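PDB 6I1M: cystatin from Fasciola hepatica, which probably inhibits papain-like cysteine proteases, as other stefins and cystatins do, by presenting its N-terminal segment and two hairpin loops to the active-site cleft. Local coordinates for residues T5-V10 and Q42-V47; L23-T28 and T82-P87; S34-E39 and A61-C66; L38-V43 and F55-G60; G50-F55 and E68-V73. One frame throughout, in Å; residues are numbered along the deposited sequence. Where two conformers were deposited one is given.

All five interactions belong to one cystatin fold, a four-stranded antiparallel sheet curled round helix 12-28. Interaction 1 lays the N-terminal segment on outer strand 38-47; interactions 3 and 4 both start from that strand, with centres about 9 Å apart. Interactions 4 and 5 share Phe55 on strand 50-59 and zip successive hairpins together. Interaction 2 closes the longest loop of the five, and interactions 3, 4 and 5 fall within it. It lies about 18 Å, centre to centre, from interaction 1. Interactions 1 and 3, about 22 Å apart between centres, mark the ends of the sheet: the probable inhibitory end, where 42-47 runs into the QVVAG loop, and the disulfide-tied end near 61-66.

Interaction 1 (T5-V10 and Q42-V47); sequences TEPRSV and QVSTQV
With a chi1 of 73°, Thr5 places OG1 between its backbone N and carbonyl carbon, where the hydroxyl oxygen accepts the backbone N-H of Thr45 in an almost straight bond (Thr45 N to Thr5 OG1 3.1 Å, 174° at the hydrogen). Its CG2 is left beside the backbone N and touches Thr45 OG1 at 3.3 Å. Thr5 N then donates to Thr45 O at 2.9 Å, which makes a double grip between the two threonines. Arg8 also starts with CG between N and carbonyl carbon, and its chain, extended from CG to NE, runs alongside Val43. The guanidinium thereby receives Val43 CG1 over one face, toward its rim, with Arg8 NH1 3.3 Å from that methyl. Within its own segment NH1 donates to Ser9 O, while NH2 forms a salt bridge with Glu14 of helix 12-28. This corresponds to the N-terminal segment of other cystatins, lying along the strand that leads into the QVVAG hairpin loop, which begins at Gln46. One antiparallel bridge joins them: Arg8 N bonds Val43 O at 2.8 Å and Val43 N bonds Arg8 O at 3.0 Å. Pro7 lies side by side with Gln42, its CB 3.5 Å from Gln42 CD. One water accepts from Arg8 NE and also bonds Thr45 OG1; another bridges Thr5 O and Ser44 OG.

Interaction 2 (L23-T28 and T82-P87); sequences LSKLLT and TSVGTP
Lys25 reaches from helix 12-28 across to Val84, Gly85 and Pro87, and nearly every atom of its side chain finds something on the way. CB touches Val84 CG1 at 3.8 Å. CG meets the same methyl at 3.7 Å and on another side approaches Pro87 CG at 3.9 Å, so the base of the lysine rests in the angle between a valine and a proline. Here the chain bends (chi2 48°), and CD passes on to the backbone of Gly85, 4.1 Å from Gly85 O. Lys25 CE comes closer to Gly85 O, 3.5 Å away. A second bend, with chi4 at -103°, brings NZ to Val84 O at 2.9 Å, the ammonium standing 48° out of the carbonyl plane and not on a lone pair; a weak bond of 3.3 Å joins Lys25 NZ to Gly85 O. The next residue, Leu26, runs antiparallel to the Pro87 ring and presses CD2 on Pro87 CB at 3.5 Å, tighter than ordinary van der Waals contact. This pair borders the sheet side of the helix: Leu26 also packs on Trp67, while Val84 and Pro87 both rest on Val69. The segment 82-87 enters strand 83-90, one of the two edge strands, after the loop that corresponds to the second inhibitory hairpin loop of cystatins. Both bonds from NZ end on neutral backbone oxygens, so the ammonium is held through hydrogen bonding and dipoles here, while its aliphatic part adds apolar contact at the protein surface.

Interaction 3 (S34-E39 and A61-C66); sequences SSCELE and ATCPGC
Cys36 and Cys63 are joined by a disulfide, SG to SG 2.1 Å. Both cysteines were modelled in two conformers; in the one described, the twist about the sulfur-sulfur bond is right-handed at 84°, close to the relaxed value. The two halves enter it differently: Cys36 sends SG away from its backbone N (chi1 180°), whereas Cys63 tucks SG between its N and carbonyl carbon (chi1 47°). These torsions are less certain than the bond itself. Beside the bridge, the hydroxyls of Ser35 and Thr62 meet in a hydrogen bond, Ser35 OG to Thr62 OG1 2.9 Å. Thr62 OG1 also lies 3.9 Å from Cys36 CA, so the polar pair and the covalent link adjoin each other. Farther out, Cys36 rests on Leu23, Cys63 on Val32 and Thr62 on Val33. A second disulfide, Cys66 to Cys92, starts where the loop passes into strand 66-74 and ties that strand's beginning to the C-terminal tail. Two disulfides are unusual for a type 1 cystatin, since stefins classically lack them. The contact closes the end of the sheet where strand 38-47 begins and strand 50-59 turns toward strand 66-74: Gly59 pairs with Gly65, and Leu38 covers Ile22 and Leu26 of helix 12-28.

Interaction 4 (L38-V43 and F55-G60); sequences LELLQV and FKVSGG
A classic beta bulge interrupts the hairpin of strands 38-47 and 50-59, with Leu41 and Gln42 together facing Lys56. Leu41 N donates to Lys56 O at 2.8 Å, and Lys56 N to Gln42 O at a longer 3.2 Å, the donor 36° above that carbonyl plane. Beyond the bulge, Glu39 and Ser58 form a regular hydrogen-bonded pair, Ser58 N to Glu39 O 2.8 Å. On the face of Leu38, Leu40, Val43, Phe55 and Val57 the packing is apolar. A Val43 chi1 of 69° turns CG2 opposite the backbone N and over one face of the Phe55 ring, a CH-pi contact 3.3 Å from Phe55 CE1. Leu40 forks between two partners: CD1 reaches Phe55 CE1 at 3.7 Å, and CD2 lies against Val57 CG1 at a tight 3.4 Å. Leu41, its CB directed at the partner strand, touches Ser58 CB with CD1 at 3.8 Å. On the face of Gln42 and Ser58, Lys56, its CB 3.7 Å from Gln42 CG, leads NZ away to a hydrogen bond with Ser91 O. Ile22 of helix 12-28 covers Leu38, Leu40 and Phe55. A bent antiparallel sheet wrapped round one long helix is the hallmark of the cystatin fold.

Interaction 5 (G50-F55 and E68-V73); sequences GTNYKF and EVVVFV. Unlike the reference sequence in segment 50-55: Thr51 (reference Ile).
The Tyr53 ring has Val71 O at its edge, in plane, 3.8 Å from Tyr53 CD1, and Thr51 CG2 over one face, toward the rim; Thr51 is isoleucine in the reference sequence. Val73 CG2 approaches the same ring obliquely, 3.6 Å from Tyr53 CE1. At the edge of Phe55 lie Val69 O and Val71 CG2, the methyl 4.3 Å from Phe55 CD2. On the reverse face of the sheet the amide of Asn52 is turned 70° against the ring of Phe72, and its OD1 comes to the ring edge, 3.5 Å from Phe72 CD1. A chi1 of -84° leans this amide toward the neighbouring strand, while ND2 bonds Gln46 OE1 in the strand before. Lys54 and Glu68 meet by their carbons, Lys54 CD to Glu68 CD 3.7 Å; NZ and OE1 stay 4.8 Å apart, so any attraction is probably modest, and Lys54 also makes a cation-pi contact with Tyr4. Six backbone hydrogen bonds hold the pair in regular antiparallel register, among them Tyr53 N to Val71 O at 2.8 Å. Gly50, the last residue of the QVVAG motif, has a positive phi of 124° and brings CA 3.4 Å from Val73 O; the absence of a side chain, which would run into that oxygen and the Phe72 ring, lets the strands close up. Both strands are interior: strand 38-47 flanks 50-55 and strand 83-90 flanks 68-73, while Phe18 of helix 12-28 meets the rings of Tyr53 and Phe55 and packs on Val71 and Val73.

Interaction 1 (T5-V10 and Q42-V47)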
# COMPACT_ATOMS: atom_id res chain seq x y z
N THR A 5 -13.15 -2.76 -4.95
CA THR A 5 -14.13 -2.44 -3.88
C THR A 5 -13.99 -0.96 -3.51
O THR A 5 -12.95 -0.33 -3.85
CB THR A 5 -13.95 -3.27 -2.60
OG1 THR A 5 -12.78 -2.83 -1.90
CG2 THR A 5 -13.90 -4.76 -2.85
N GLU A 6 -15.01 -0.41 -2.86
CA GLU A 6 -14.93 0.90 -2.16
C GLU A 6 -13.90 0.79 -1.06
O GLU A 6 -13.72 -0.27 -0.47
CB GLU A 6 -16.31 1.32 -1.63
CG GLU A 6 -17.19 1.91 -2.72
CD GLU A 6 -16.50 3.04 -3.47
OE1 GLU A 6 -16.20 4.08 -2.82
OE2 GLU A 6 -16.18 2.85 -4.68
N PRO A 7 -13.17 1.89 -0.76
CA PRO A 7 -12.16 1.86 0.29
C PRO A 7 -12.78 1.39 1.61
O PRO A 7 -13.96 1.62 1.83
CB PRO A 7 -11.69 3.31 0.42
CG PRO A 7 -12.04 3.93 -0.91
CD PRO A 7 -13.29 3.22 -1.37
N ARG A 8 -11.98 0.76 2.46
CA ARG A 8 -12.48 0.32 3.78
C ARG A 8 -11.35 0.48 4.79
O ARG A 8 -10.17 0.71 4.38
CB ARG A 8 -12.96 -1.14 3.73
CG ARG A 8 -11.88 -2.12 3.30
CD ARG A 8 -12.17 -3.55 3.72
NE ARG A 8 -11.25 -4.53 3.14
CZ ARG A 8 -10.04 -4.82 3.60
NH1 ARG A 8 -9.54 -4.23 4.67
NH2 ARG A 8 -9.32 -5.74 2.99
N SER A 9 -11.67 0.28 6.06
CA SER A 9 -10.65 0.30 7.13
C SER A 9 -9.71 -0.91 6.95
O SER A 9 -10.15 -1.97 6.44
CB SER A 9 -11.26 0.38 8.52
OG SER A 9 -11.96 -0.80 8.83
N VAL A 10 -8.44 -0.70 7.30
CA VAL A 10 -7.35 -1.72 7.23
C VAL A 10 -7.37 -2.54 8.52
O VAL A 10 -7.42 -1.94 9.60
CB VAL A 10 -5.99 -1.05 7.02
CG1 VAL A 10 -4.88 -2.08 6.86
CG2 VAL A 10 -5.99 -0.08 5.85
N GLN A 42 -6.60 3.69 4.41
CA GLN A 42 -7.70 2.86 3.86
C GLN A 42 -7.12 1.93 2.80
O GLN A 42 -5.96 2.14 2.38
CB GLN A 42 -8.78 3.73 3.23
CG GLN A 42 -8.24 4.63 2.14
CD GLN A 42 -9.27 5.61 1.62
OE1 GLN A 42 -10.08 6.13 2.38
NE2 GLN A 42 -9.23 5.90 0.33
N VAL A 43 -7.89 0.93 2.44
CA VAL A 43 -7.50 -0.05 1.41
C VAL A 43 -8.74 -0.37 0.57
O VAL A 43 -9.88 -0.42 1.12
CB VAL A 43 -6.87 -1.31 2.04
CG1 VAL A 43 -7.91 -2.11 2.81
CG2 VAL A 43 -6.15 -2.14 0.98
N SER A 44 -8.51 -0.57 -0.72
CA SER A 44 -9.53 -1.07 -1.68
C SER A 44 -8.94 -2.32 -2.31
O SER A 44 -7.73 -2.34 -2.49
CB SER A 44 -9.89 -0.06 -2.73
OG SER A 44 -10.02 1.23 -2.19
N THR A 45 -9.74 -3.36 -2.51
CA THR A 45 -9.24 -4.67 -3.00
C THR A 45 -9.86 -4.98 -4.35
O THR A 45 -10.99 -4.59 -4.61
CB THR A 45 -9.50 -5.78 -1.99
OG1 THR A 45 -10.91 -5.82 -1.82
CG2 THR A 45 -8.78 -5.51 -0.69
N GLN A 46 -9.06 -5.62 -5.19
CA GLN A 46 -9.50 -6.10 -6.51
C GLN A 46 -9.06 -7.56 -6.62
O GLN A 46 -7.84 -7.87 -6.45
CB GLN A 46 -8.91 -5.23 -7.59
CG GLN A 46 -9.22 -5.74 -8.98
CD GLN A 46 -8.32 -5.09 -10.00
OE1 GLN A 46 -7.18 -4.73 -9.69
NE2 GLN A 46 -8.81 -4.97 -11.22
N VAL A 47 -10.00 -8.46 -6.87
CA VAL A 47 -9.66 -9.90 -6.99
C VAL A 47 -9.35 -10.18 -8.45
O VAL A 47 -10.21 -9.94 -9.30
CB VAL A 47 -10.76 -10.82 -6.43
CG1 VAL A 47 -10.31 -12.27 -6.53
CG2 VAL A 47 -11.12 -10.46 -4.99
O HOH W 1 -11.87 -5.06 0.47
O HOH W 2 -11.27 2.34 -4.60

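Interaction 2 (L23-T28 and T82-P87)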
# COMPACT_ATOMS: atom_id res chain seq x y z
N LEU A 23 6.48 1.14 3.40
CA LEU A 23 7.49 2.06 3.95
C LEU A 23 8.80 1.79 3.22
O LEU A 23 9.40 2.75 2.70
CB LEU A 23 7.66 1.79 5.44
CG LEU A 23 8.73 2.60 6.17
CD1 LEU A 23 8.70 4.07 5.80
CD2 LEU A 23 8.56 2.45 7.68
N SER A 24 9.20 0.52 3.18
CA SER A 24 10.45 0.07 2.52
C SER A 24 10.46 0.57 1.07
O SER A 24 11.48 1.11 0.66
CB SER A 24 10.63 -1.40 2.60
OG SER A 24 11.65 -1.78 1.70
N LYS A 25 9.35 0.44 0.34
CA LYS A 25 9.22 0.88 -1.08
C LYS A 25 9.40 2.40 -1.17
O LYS A 25 10.21 2.84 -2.00
CB LYS A 25 7.85 0.54 -1.66
CG LYS A 25 7.71 0.77 -3.16
CD LYS A 25 8.83 0.19 -3.97
CE LYS A 25 8.65 0.43 -5.46
NZ LYS A 25 8.17 -0.80 -6.13
N LEU A 26 8.69 3.16 -0.34
CA LEU A 26 8.80 4.64 -0.34
C LEU A 26 10.24 5.05 0.02
O LEU A 26 10.77 6.00 -0.61
CB LEU A 26 7.78 5.24 0.62
CG LEU A 26 6.34 5.26 0.11
CD1 LEU A 26 5.40 5.62 1.25
CD2 LEU A 26 6.18 6.21 -1.06
N LEU A 27 10.87 4.34 0.96
CA LEU A 27 12.26 4.62 1.42
C LEU A 27 13.26 4.34 0.28
O LEU A 27 14.11 5.22 -0.04
CB LEU A 27 12.58 3.81 2.67
CG LEU A 27 13.95 4.10 3.29
CD1 LEU A 27 14.08 5.57 3.72
CD2 LEU A 27 14.20 3.18 4.47
N THR A 28 13.16 3.18 -0.37
CA THR A 28 14.10 2.81 -1.47
C THR A 28 13.87 3.71 -2.70
O THR A 28 14.84 3.89 -3.44
CB THR A 28 14.03 1.32 -1.79
OG1 THR A 28 12.70 1.06 -2.21
CG2 THR A 28 14.42 0.45 -0.61
N THR A 82 4.72 -11.66 -4.18
CA THR A 82 4.12 -10.42 -3.65
C THR A 82 4.93 -9.23 -4.18
O THR A 82 6.17 -9.29 -4.09
CB THR A 82 4.09 -10.41 -2.12
OG1 THR A 82 3.23 -11.46 -1.70
CG2 THR A 82 3.60 -9.10 -1.55
N SER A 83 4.26 -8.24 -4.76
CA SER A 83 4.93 -7.10 -5.44
C SER A 83 4.29 -5.81 -4.95
O SER A 83 3.05 -5.71 -5.00
CB SER A 83 4.85 -7.28 -6.94
OG SER A 83 5.63 -6.32 -7.64
N VAL A 84 5.11 -4.87 -4.48
CA VAL A 84 4.68 -3.47 -4.20
C VAL A 84 4.82 -2.67 -5.50
O VAL A 84 5.91 -2.69 -6.10
CB VAL A 84 5.45 -2.84 -3.03
CG1 VAL A 84 4.87 -1.50 -2.68
CG2 VAL A 84 5.45 -3.76 -1.80
N GLY A 85 3.74 -2.03 -5.93
CA GLY A 85 3.72 -1.16 -7.11
C GLY A 85 4.53 0.12 -6.90
O GLY A 85 5.12 0.32 -5.81
N THR A 86 4.51 0.98 -7.90
CA THR A 86 5.11 2.34 -7.84
C THR A 86 4.18 3.27 -7.07
O THR A 86 3.04 3.52 -7.48
CB THR A 86 5.37 2.87 -9.25
OG1 THR A 86 6.24 1.92 -9.86
CG2 THR A 86 6.00 4.24 -9.23
N PRO A 87 4.65 3.87 -5.94
CA PRO A 87 3.84 4.86 -5.24
C PRO A 87 3.58 6.10 -6.12
O PRO A 87 4.45 6.49 -6.90
CB PRO A 87 4.69 5.21 -4.02
CG PRO A 87 5.55 3.98 -3.85
CD PRO A 87 5.93 3.61 -5.27

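Interaction 3 (S34-E39 and A61-C66)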
# COMPACT_ATOMS: atom_id res chain seq x y z
N SER A 34 14.08 7.80 6.51
CA SER A 34 14.07 6.51 7.25
C SER A 34 13.21 6.64 8.52
O SER A 34 12.62 5.61 8.93
CB SER A 34 15.47 6.05 7.55
OG SER A 34 16.14 7.02 8.33
N SER A 35 13.08 7.86 9.06
CA SER A 35 12.34 8.18 10.31
C SER A 35 10.81 8.28 10.10
O SER A 35 10.07 8.51 11.10
CB SER A 35 12.88 9.48 10.86
OG SER A 35 12.26 10.59 10.21
N CYS A 36 10.33 8.16 8.85
CA CYS A 36 8.91 8.37 8.45
C CYS A 36 7.95 7.50 9.28
O CYS A 36 8.12 6.26 9.27
CB CYS A 36 8.70 8.05 6.97
SG CYS A 36 6.98 8.27 6.42
N GLU A 37 6.97 8.12 9.94
CA GLU A 37 5.80 7.42 10.54
C GLU A 37 4.75 7.33 9.45
O GLU A 37 4.18 8.37 9.10
CB GLU A 37 5.25 8.14 11.78
CG GLU A 37 6.25 8.12 12.92
CD GLU A 37 5.76 8.68 14.25
OE1 GLU A 37 4.51 8.84 14.45
OE2 GLU A 37 6.63 8.93 15.10
N LEU A 38 4.56 6.14 8.89
CA LEU A 38 3.62 5.94 7.78
C LEU A 38 2.35 5.26 8.29
O LEU A 38 2.44 4.18 8.93
CB LEU A 38 4.30 5.08 6.72
CG LEU A 38 3.49 4.93 5.44
CD1 LEU A 38 3.62 6.19 4.58
CD2 LEU A 38 3.94 3.69 4.69
N GLU A 39 1.21 5.84 7.93
CA GLU A 39 -0.13 5.36 8.30
C GLU A 39 -0.87 4.85 7.06
O GLU A 39 -0.99 5.60 6.09
CB GLU A 39 -0.93 6.48 8.94
CG GLU A 39 -2.30 6.04 9.37
CD GLU A 39 -3.05 7.13 10.12
OE1 GLU A 39 -2.55 8.26 10.14
OE2 GLU A 39 -4.10 6.83 10.69
N ALA A 61 5.20 13.77 10.58
CA ALA A 61 5.78 15.13 10.59
C ALA A 61 6.99 15.21 9.64
O ALA A 61 7.12 16.26 8.95
CB ALA A 61 6.10 15.52 12.01
N THR A 62 7.83 14.16 9.58
CA THR A 62 9.07 14.15 8.75
C THR A 62 8.80 13.66 7.32
O THR A 62 9.72 13.69 6.52
CB THR A 62 10.22 13.36 9.40
OG1 THR A 62 9.85 11.99 9.47
CG2 THR A 62 10.55 13.88 10.78
N CYS A 63 7.56 13.28 6.98
CA CYS A 63 7.19 12.79 5.62
C CYS A 63 5.76 13.19 5.27
O CYS A 63 4.97 12.36 4.82
CB CYS A 63 7.40 11.28 5.49
SG CYS A 63 6.74 10.28 6.86
N PRO A 64 5.37 14.48 5.40
CA PRO A 64 3.99 14.86 5.15
C PRO A 64 3.64 14.60 3.67
O PRO A 64 4.46 14.77 2.78
CB PRO A 64 4.00 16.35 5.48
CG PRO A 64 5.44 16.77 5.27
CD PRO A 64 6.23 15.60 5.79
N GLY A 65 2.42 14.16 3.46
CA GLY A 65 1.88 13.91 2.12
C GLY A 65 1.24 12.55 2.12
O GLY A 65 1.43 11.79 3.12
N CYS A 66 0.48 12.28 1.08
CA CYS A 66 -0.25 11.02 0.89
C CYS A 66 0.19 10.43 -0.44
O CYS A 66 0.52 11.19 -1.38
CB CYS A 66 -1.76 11.24 0.93
SG CYS A 66 -2.37 11.57 2.60

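Interaction 4 (L38-V43 and F55-G60)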
# COMPACT_ATOMS: atom_id res chain seq x y z
N LEU A 38 4.56 6.14 8.89
CA LEU A 38 3.62 5.94 7.78
C LEU A 38 2.35 5.26 8.29
O LEU A 38 2.44 4.18 8.93
CB LEU A 38 4.30 5.08 6.72
CG LEU A 38 3.49 4.93 5.44
CD1 LEU A 38 3.62 6.19 4.58
CD2 LEU A 38 3.94 3.69 4.69
N GLU A 39 1.21 5.84 7.93
CA GLU A 39 -0.13 5.36 8.30
C GLU A 39 -0.87 4.85 7.06
O GLU A 39 -0.99 5.60 6.09
CB GLU A 39 -0.93 6.48 8.94
CG GLU A 39 -2.30 6.04 9.37
CD GLU A 39 -3.05 7.13 10.12
OE1 GLU A 39 -2.55 8.26 10.14
OE2 GLU A 39 -4.10 6.83 10.69
N LEU A 40 -1.38 3.62 7.13
CA LEU A 40 -2.33 3.10 6.12
C LEU A 40 -3.70 3.66 6.49
O LEU A 40 -4.21 3.28 7.56
CB LEU A 40 -2.34 1.57 6.11
CG LEU A 40 -1.00 0.83 5.96
CD1 LEU A 40 -1.24 -0.61 5.62
CD2 LEU A 40 -0.10 1.43 4.90
N LEU A 41 -4.24 4.56 5.67
CA LEU A 41 -5.53 5.26 5.93
C LEU A 41 -6.69 4.34 5.56
O LEU A 41 -7.66 4.29 6.31
CB LEU A 41 -5.59 6.54 5.09
CG LEU A 41 -4.60 7.63 5.45
CD1 LEU A 41 -4.79 8.82 4.54
CD2 LEU A 41 -4.74 8.02 6.91
N GLN A 42 -6.60 3.69 4.41
CA GLN A 42 -7.70 2.86 3.86
C GLN A 42 -7.12 1.93 2.80
O GLN A 42 -5.96 2.14 2.38
CB GLN A 42 -8.78 3.73 3.23
CG GLN A 42 -8.24 4.63 2.14
CD GLN A 42 -9.27 5.61 1.62
OE1 GLN A 42 -10.08 6.13 2.38
NE2 GLN A 42 -9.23 5.90 0.33
N VAL A 43 -7.89 0.93 2.44
CA VAL A 43 -7.50 -0.05 1.41
C VAL A 43 -8.74 -0.37 0.57
O VAL A 43 -9.88 -0.42 1.12
CB VAL A 43 -6.87 -1.31 2.04
CG1 VAL A 43 -7.91 -2.11 2.81
CG2 VAL A 43 -6.15 -2.14 0.98
N PHE A 55 -3.77 0.83 -1.34
CA PHE A 55 -3.67 1.62 -0.09
C PHE A 55 -3.59 3.11 -0.41
O PHE A 55 -2.90 3.51 -1.34
CB PHE A 55 -2.42 1.17 0.66
CG PHE A 55 -2.59 -0.20 1.23
CD1 PHE A 55 -3.37 -0.39 2.37
CD2 PHE A 55 -1.98 -1.30 0.64
CE1 PHE A 55 -3.51 -1.65 2.92
CE2 PHE A 55 -2.12 -2.56 1.20
CZ PHE A 55 -2.89 -2.73 2.33
N LYS A 56 -4.27 3.91 0.39
CA LYS A 56 -3.93 5.34 0.56
C LYS A 56 -3.17 5.47 1.89
O LYS A 56 -3.71 5.05 2.92
CB LYS A 56 -5.21 6.17 0.56
CG LYS A 56 -4.97 7.66 0.49
CD LYS A 56 -6.26 8.45 0.38
CE LYS A 56 -6.11 9.88 0.84
NZ LYS A 56 -6.50 10.83 -0.23
N VAL A 57 -1.94 5.98 1.82
CA VAL A 57 -1.00 6.07 2.98
C VAL A 57 -0.69 7.55 3.23
O VAL A 57 -0.62 8.31 2.26
CB VAL A 57 0.25 5.20 2.75
CG1 VAL A 57 -0.13 3.77 2.38
CG2 VAL A 57 1.21 5.78 1.70
N SER A 58 -0.50 7.90 4.50
CA SER A 58 -0.21 9.27 4.98
C SER A 58 1.10 9.26 5.78
O SER A 58 1.29 8.36 6.62
CB SER A 58 -1.32 9.80 5.83
OG SER A 58 -0.95 11.04 6.39
N GLY A 59 1.98 10.23 5.51
CA GLY A 59 3.23 10.39 6.27
C GLY A 59 3.03 11.29 7.47
O GLY A 59 2.13 12.13 7.46
N GLY A 60 3.87 11.13 8.48
CA GLY A 60 3.87 11.96 9.69
C GLY A 60 4.71 13.20 9.48
O GLY A 60 4.90 13.63 8.33

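Interaction 5 (G50-F55 and E68-V73)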
# COMPACT_ATOMS: atom_id res chain seq x y z
N GLY A 50 -5.29 -13.79 -7.56
CA GLY A 50 -4.72 -13.15 -6.37
C GLY A 50 -5.47 -11.88 -6.04
O GLY A 50 -6.63 -11.71 -6.51
N THR A 51 -4.89 -11.03 -5.22
CA THR A 51 -5.57 -9.80 -4.77
C THR A 51 -4.61 -8.61 -4.93
O THR A 51 -3.44 -8.71 -4.48
CB THR A 51 -6.10 -9.96 -3.35
OG1 THR A 51 -7.00 -11.06 -3.38
CG2 THR A 51 -6.79 -8.72 -2.83
N ASN A 52 -5.13 -7.56 -5.55
CA ASN A 52 -4.56 -6.19 -5.56
C ASN A 52 -5.13 -5.44 -4.36
O ASN A 52 -6.39 -5.38 -4.21
CB ASN A 52 -4.83 -5.47 -6.88
CG ASN A 52 -3.81 -5.82 -7.94
OD1 ASN A 52 -2.68 -6.15 -7.63
ND2 ASN A 52 -4.19 -5.67 -9.20
N TYR A 53 -4.23 -4.99 -3.49
CA TYR A 53 -4.56 -4.10 -2.35
C TYR A 53 -4.09 -2.70 -2.72
O TYR A 53 -2.89 -2.49 -2.78
CB TYR A 53 -3.87 -4.54 -1.07
CG TYR A 53 -4.34 -5.86 -0.53
CD1 TYR A 53 -3.78 -7.04 -1.00
CD2 TYR A 53 -5.30 -5.93 0.47
CE1 TYR A 53 -4.20 -8.27 -0.51
CE2 TYR A 53 -5.72 -7.14 0.97
CZ TYR A 53 -5.17 -8.32 0.48
OH TYR A 53 -5.54 -9.54 1.00
N LYS A 54 -5.03 -1.80 -2.96
CA LYS A 54 -4.73 -0.37 -3.18
C LYS A 54 -4.90 0.39 -1.86
O LYS A 54 -6.06 0.58 -1.38
CB LYS A 54 -5.63 0.24 -4.24
CG LYS A 54 -5.20 1.63 -4.69
CD LYS A 54 -6.35 2.39 -5.25
CE LYS A 54 -6.85 1.82 -6.55
NZ LYS A 54 -8.15 2.42 -6.91
N PHE A 55 -3.77 0.83 -1.34
CA PHE A 55 -3.67 1.62 -0.09
C PHE A 55 -3.59 3.11 -0.41
O PHE A 55 -2.90 3.51 -1.34
CB PHE A 55 -2.42 1.17 0.66
CG PHE A 55 -2.59 -0.20 1.23
CD1 PHE A 55 -3.37 -0.39 2.37
CD2 PHE A 55 -1.98 -1.30 0.64
CE1 PHE A 55 -3.51 -1.65 2.92
CE2 PHE A 55 -2.12 -2.56 1.20
CZ PHE A 55 -2.89 -2.73 2.33
N GLU A 68 -0.74 6.86 -3.07
CA GLU A 68 -1.50 5.63 -3.41
C GLU A 68 -0.47 4.58 -3.81
O GLU A 68 0.41 4.90 -4.61
CB GLU A 68 -2.52 5.95 -4.50
CG GLU A 68 -3.13 4.74 -5.14
CD GLU A 68 -4.07 5.13 -6.27
OE1 GLU A 68 -5.04 5.89 -5.98
OE2 GLU A 68 -3.81 4.72 -7.43
N VAL A 69 -0.57 3.38 -3.24
CA VAL A 69 0.39 2.27 -3.51
C VAL A 69 -0.43 0.99 -3.65
O VAL A 69 -1.14 0.64 -2.71
CB VAL A 69 1.42 2.11 -2.37
CG1 VAL A 69 2.55 1.15 -2.77
CG2 VAL A 69 1.99 3.45 -1.92
N VAL A 70 -0.28 0.30 -4.77
CA VAL A 70 -0.90 -1.02 -5.03
C VAL A 70 0.09 -2.13 -4.67
O VAL A 70 1.23 -2.09 -5.13
CB VAL A 70 -1.39 -1.13 -6.47
CG1 VAL A 70 -2.15 -2.42 -6.68
CG2 VAL A 70 -2.24 0.08 -6.86
N VAL A 71 -0.35 -3.08 -3.84
CA VAL A 71 0.41 -4.34 -3.54
C VAL A 71 -0.39 -5.52 -4.11
O VAL A 71 -1.56 -5.66 -3.72
CB VAL A 71 0.63 -4.52 -2.03
CG1 VAL A 71 1.43 -5.79 -1.75
CG2 VAL A 71 1.28 -3.31 -1.40
N PHE A 72 0.27 -6.34 -4.92
CA PHE A 72 -0.21 -7.62 -5.46
C PHE A 72 0.24 -8.77 -4.55
O PHE A 72 1.45 -8.99 -4.31
CB PHE A 72 0.28 -7.83 -6.89
CG PHE A 72 -0.14 -9.16 -7.45
CD1 PHE A 72 -1.49 -9.46 -7.60
CD2 PHE A 72 0.79 -10.14 -7.75
CE1 PHE A 72 -1.88 -10.68 -8.14
CE2 PHE A 72 0.38 -11.38 -8.22
CZ PHE A 72 -0.95 -11.65 -8.41
N VAL A 73 -0.75 -9.52 -4.05
CA VAL A 73 -0.53 -10.79 -3.30
C VAL A 73 -1.00 -11.92 -4.21
O VAL A 73 -2.19 -12.09 -4.44
CB VAL A 73 -1.29 -10.79 -1.97
CG1 VAL A 73 -1.13 -12.09 -1.22
CG2 VAL A 73 -0.88 -9.62 -1.10